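PDB 3MOG: probable 3-hydroxybutyryl-CoA dehydrogenase from Escherichia coli, which catalyses the NAD-dependent oxidation of 3-hydroxyadipyl-CoA to 3-oxoadipyl-CoA in the degradation of phenylacetate. Local coordinates for residues 46-49 with 50-54; 59-62 with 63-67. One frame throughout, in Å; residues are numbered along the deposited sequence.

Contact 1: residues 46-49 with 50-54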
# COMPACT_ATOMS: atom_id res chain seq x y z
N ASP C 46 10.07 24.76 39.81
CA ASP C 46 11.16 25.76 39.71
C ASP C 46 11.18 26.43 38.34
O ASP C 46 11.33 27.66 38.26
CB ASP C 46 12.53 25.14 40.01
CG ASP C 46 12.70 24.75 41.48
OD1 ASP C 46 11.97 25.29 42.35
OD2 ASP C 46 13.56 23.88 41.75
N GLY C 47 11.03 25.63 37.28
CA GLY C 47 10.87 26.13 35.91
C GLY C 47 9.76 27.16 35.78
O GLY C 47 10.00 28.27 35.29
N ILE C 48 8.55 26.82 36.22
CA ILE C 48 7.40 27.74 36.17
C ILE C 48 7.65 29.03 36.98
O ILE C 48 7.36 30.13 36.50
CB ILE C 48 6.09 27.05 36.61
CG1 ILE C 48 5.90 25.73 35.86
CG2 ILE C 48 4.88 28.00 36.38
CD1 ILE C 48 4.68 24.94 36.29
N HIS C 49 8.18 28.87 38.21
CA HIS C 49 8.63 30.00 39.02
C HIS C 49 9.56 30.92 38.23
O HIS C 49 9.31 32.12 38.12
CB HIS C 49 9.32 29.51 40.30
CG HIS C 49 8.40 29.29 41.46
ND1 HIS C 49 8.39 30.10 42.58
CD2 HIS C 49 7.45 28.34 41.68
CE1 HIS C 49 7.48 29.67 43.43
NE2 HIS C 49 6.89 28.61 42.91
N ALA C 50 10.61 30.33 37.65
CA ALA C 50 11.64 31.04 36.88
C ALA C 50 11.13 31.75 35.63
O ALA C 50 11.56 32.86 35.34
CB ALA C 50 12.75 30.09 36.50
N ARG C 51 10.22 31.10 34.91
CA ARG C 51 9.68 31.67 33.68
C ARG C 51 8.72 32.83 33.96
O ARG C 51 8.78 33.86 33.28
CB ARG C 51 9.03 30.61 32.80
CG ARG C 51 10.00 29.57 32.27
CD ARG C 51 9.39 28.70 31.19
NE ARG C 51 8.10 28.12 31.57
CZ ARG C 51 7.94 26.91 32.12
NH1 ARG C 51 8.99 26.14 32.37
NH2 ARG C 51 6.71 26.48 32.40
N LEU C 52 7.84 32.65 34.95
CA LEU C 52 6.89 33.70 35.33
C LEU C 52 7.56 34.92 35.98
O LEU C 52 7.11 36.06 35.76
CB LEU C 52 5.82 33.15 36.28
CG LEU C 52 4.82 32.14 35.73
CD1 LEU C 52 3.93 31.75 36.87
CD2 LEU C 52 3.99 32.68 34.57
N ASN C 53 8.61 34.69 36.76
CA ASN C 53 9.35 35.77 37.41
C ASN C 53 10.09 36.65 36.43
O ASN C 53 10.19 37.87 36.63
CB ASN C 53 10.28 35.24 38.50
CG ASN C 53 9.60 35.15 39.85
OD1 ASN C 53 9.37 34.06 40.37
ND2 ASN C 53 9.25 36.30 40.42
N SER C 54 10.60 36.04 35.35
CA SER C 54 11.26 36.80 34.30
C SER C 54 10.25 37.63 33.48
O SER C 54 10.61 38.68 32.95
CB SER C 54 12.11 35.90 33.39
OG SER C 54 11.33 35.33 32.36

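Contact 2: residues 59-62 with 63-67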
# COMPACT_ATOMS: atom_id res chain seq x y z
N GLY C 59 8.00 43.28 32.72
CA GLY C 59 6.68 43.93 32.78
C GLY C 59 5.61 43.30 31.88
O GLY C 59 4.72 44.00 31.41
N LYS C 60 5.71 41.99 31.65
CA LYS C 60 4.75 41.30 30.79
C LYS C 60 3.69 40.61 31.63
O LYS C 60 2.75 40.00 31.09
CB LYS C 60 5.46 40.26 29.91
CG LYS C 60 6.72 40.76 29.20
CD LYS C 60 6.40 41.53 27.94
CE LYS C 60 7.63 42.29 27.46
NZ LYS C 60 7.54 42.64 26.02
N LEU C 61 3.85 40.71 32.95
CA LEU C 61 2.95 40.11 33.92
C LEU C 61 3.10 40.86 35.25
O LEU C 61 4.22 41.20 35.65
CB LEU C 61 3.29 38.62 34.11
CG LEU C 61 2.49 37.73 35.06
CD1 LEU C 61 1.07 37.48 34.53
CD2 LEU C 61 3.20 36.40 35.29
N THR C 62 1.98 41.13 35.94
CA THR C 62 2.04 41.77 37.26
C THR C 62 2.58 40.82 38.32
O THR C 62 2.43 39.59 38.22
CB THR C 62 0.65 42.28 37.76
OG1 THR C 62 -0.24 41.17 37.95
CG2 THR C 62 0.04 43.29 36.79
N ALA C 63 3.20 41.42 39.35
CA ALA C 63 3.70 40.70 40.50
C ALA C 63 2.59 39.96 41.23
O ALA C 63 2.81 38.84 41.70
CB ALA C 63 4.42 41.64 41.47
N GLU C 64 1.40 40.57 41.31
CA GLU C 64 0.25 39.92 41.96
C GLU C 64 -0.13 38.60 41.28
O GLU C 64 -0.24 37.56 41.94
CB GLU C 64 -0.98 40.82 41.97
CG GLU C 64 -2.21 40.10 42.52
CD GLU C 64 -3.48 40.91 42.41
OE1 GLU C 64 -3.42 42.13 42.66
OE2 GLU C 64 -4.55 40.32 42.13
N THR C 65 -0.34 38.66 39.98
CA THR C 65 -0.82 37.51 39.22
C THR C 65 0.26 36.44 39.20
O THR C 65 -0.05 35.26 39.32
CB THR C 65 -1.31 37.94 37.82
OG1 THR C 65 -2.42 38.84 37.99
CG2 THR C 65 -1.77 36.75 36.98
N CYS C 66 1.51 36.88 39.13
CA CYS C 66 2.63 35.97 39.30
C CYS C 66 2.55 35.20 40.61
O CYS C 66 2.59 33.96 40.61
CB CYS C 66 3.95 36.71 39.24
SG CYS C 66 5.37 35.59 39.28
N GLU C 67 2.43 35.92 41.72
CA GLU C 67 2.46 35.27 43.04
C GLU C 67 1.22 34.42 43.30
O GLU C 67 1.33 33.34 43.89
CB GLU C 67 2.69 36.28 44.17
CG GLU C 67 3.21 35.63 45.47
CD GLU C 67 4.25 34.52 45.22
OE1 GLU C 67 5.38 34.82 44.78
OE2 GLU C 67 3.91 33.33 45.47

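Contact 1: residues 46-49 with 50-54
The guanidinium of Arg51 lies with one face over the backbone one helical turn earlier, where Gly47 C and Ile48 N sit beneath it. Ile48 N is 3.8 Å from the guanidinium plane and displaced toward its rim, and Arg51 NH1 comes to 3.6 Å from Gly47 C. At the other terminal nitrogen, Arg51 NH2 meets the isoleucine side chain, 3.6 Å from Ile48 CG1, the two side chains crossing at a slant. A bend at chi3 (-51°) folds the arginine back along its own helix instead of letting it run straight out. The lack of a side chain at Gly47 matters here, since a CB at that position would stand very close to Arg51 NH1. Arg51 NH2 also forms a salt bridge with Glu22 of helix 15-26, which holds the folded guanidinium from outside the turn. Ile48 and Leu52 run side by side in the same direction, one turn apart, and touch through Ile48 CG2 and Leu52 CD1 at 3.9 Å. Ile48 CG2 stands opposite the backbone N across the CA-CB bond, with CG1 beside that nitrogen (chi1 -50°), and so each branch has a different neighbour: CG2 the leucine, CG1 the arginine. Beneath the side chains the backbone is regular: Ala50 N donates to Asp46 O at 2.8 Å, Arg51 N to Gly47 O at 2.9 Å and Leu52 N to Ile48 O at 3.0 Å. Both Ile48 and Leu52 are buried and touch Glu22, while Leu52 also reaches Cys66 and Leu70 of helix 63-71. With these two facing the neighbouring helices and Asp46, Ala50 and Asn53 exposed, helix 38-57 of the Rossmann-type NAD-binding domain is amphipathic here.

Contact 2: residues 59-62 with 63-67
Thr62 stands in extended conformation (phi -71°, psi 152°) immediately before the helical residues 63-67, and its carbonyl starts the helix: Cys66 N donates to Thr62 O at 3.0 Å. Further back, Gly59, with positive phi, closes the preceding helix in a Schellman motif, and three residues later Thr62 caps the next one. Thr62 is the N-cap residue. Its hydroxyl, rotated between its own backbone N and carbonyl carbon (chi1 64°), faces the first turn and accepts a fairly straight bond from Thr65 N, with Thr62 OG1 3.2 Å from that nitrogen. The side chain of Leu61 meets that of Thr65 at about a right angle, and its two methyls divide the work: Leu61 CD1 lies 3.8 Å from Thr65 CG2, whereas Leu61 CD2 rests 4.0 Å from Cys66 CB. An alanine in place of Leu61 would remove both methyls and is likely to leave a gap beside Thr65 CG2 and Cys66 CB. Outward, Glu64 forms a salt bridge with Arg68 one turn on. The chemistry is thus that of a helix start, in which a threonine oxygen takes up an amide N-H of the first turn and a leucine covers the adjoining apolar atoms.

Contact 1 comes first along the chain, within helix 38-57; contact 2 follows, taking in the loop after that helix and the start of helix 63-71. Their centres are 11 Å apart, on the same side of the chain's centre and inside the NAD-binding domain. Leu52 joins them: Leu52 CD2 packs on Leu61 CD2 at 3.9 Å and Leu52 CB on Cys66 SG, also at 3.9 Å. They lie in two consecutive helices and their joining loop, whose apolar sides pack together through Leu52. This part of the chain connects strand 31-34 with strand 73-76, neighbours in the parallel part of the sheet, the latter outermost within this chain.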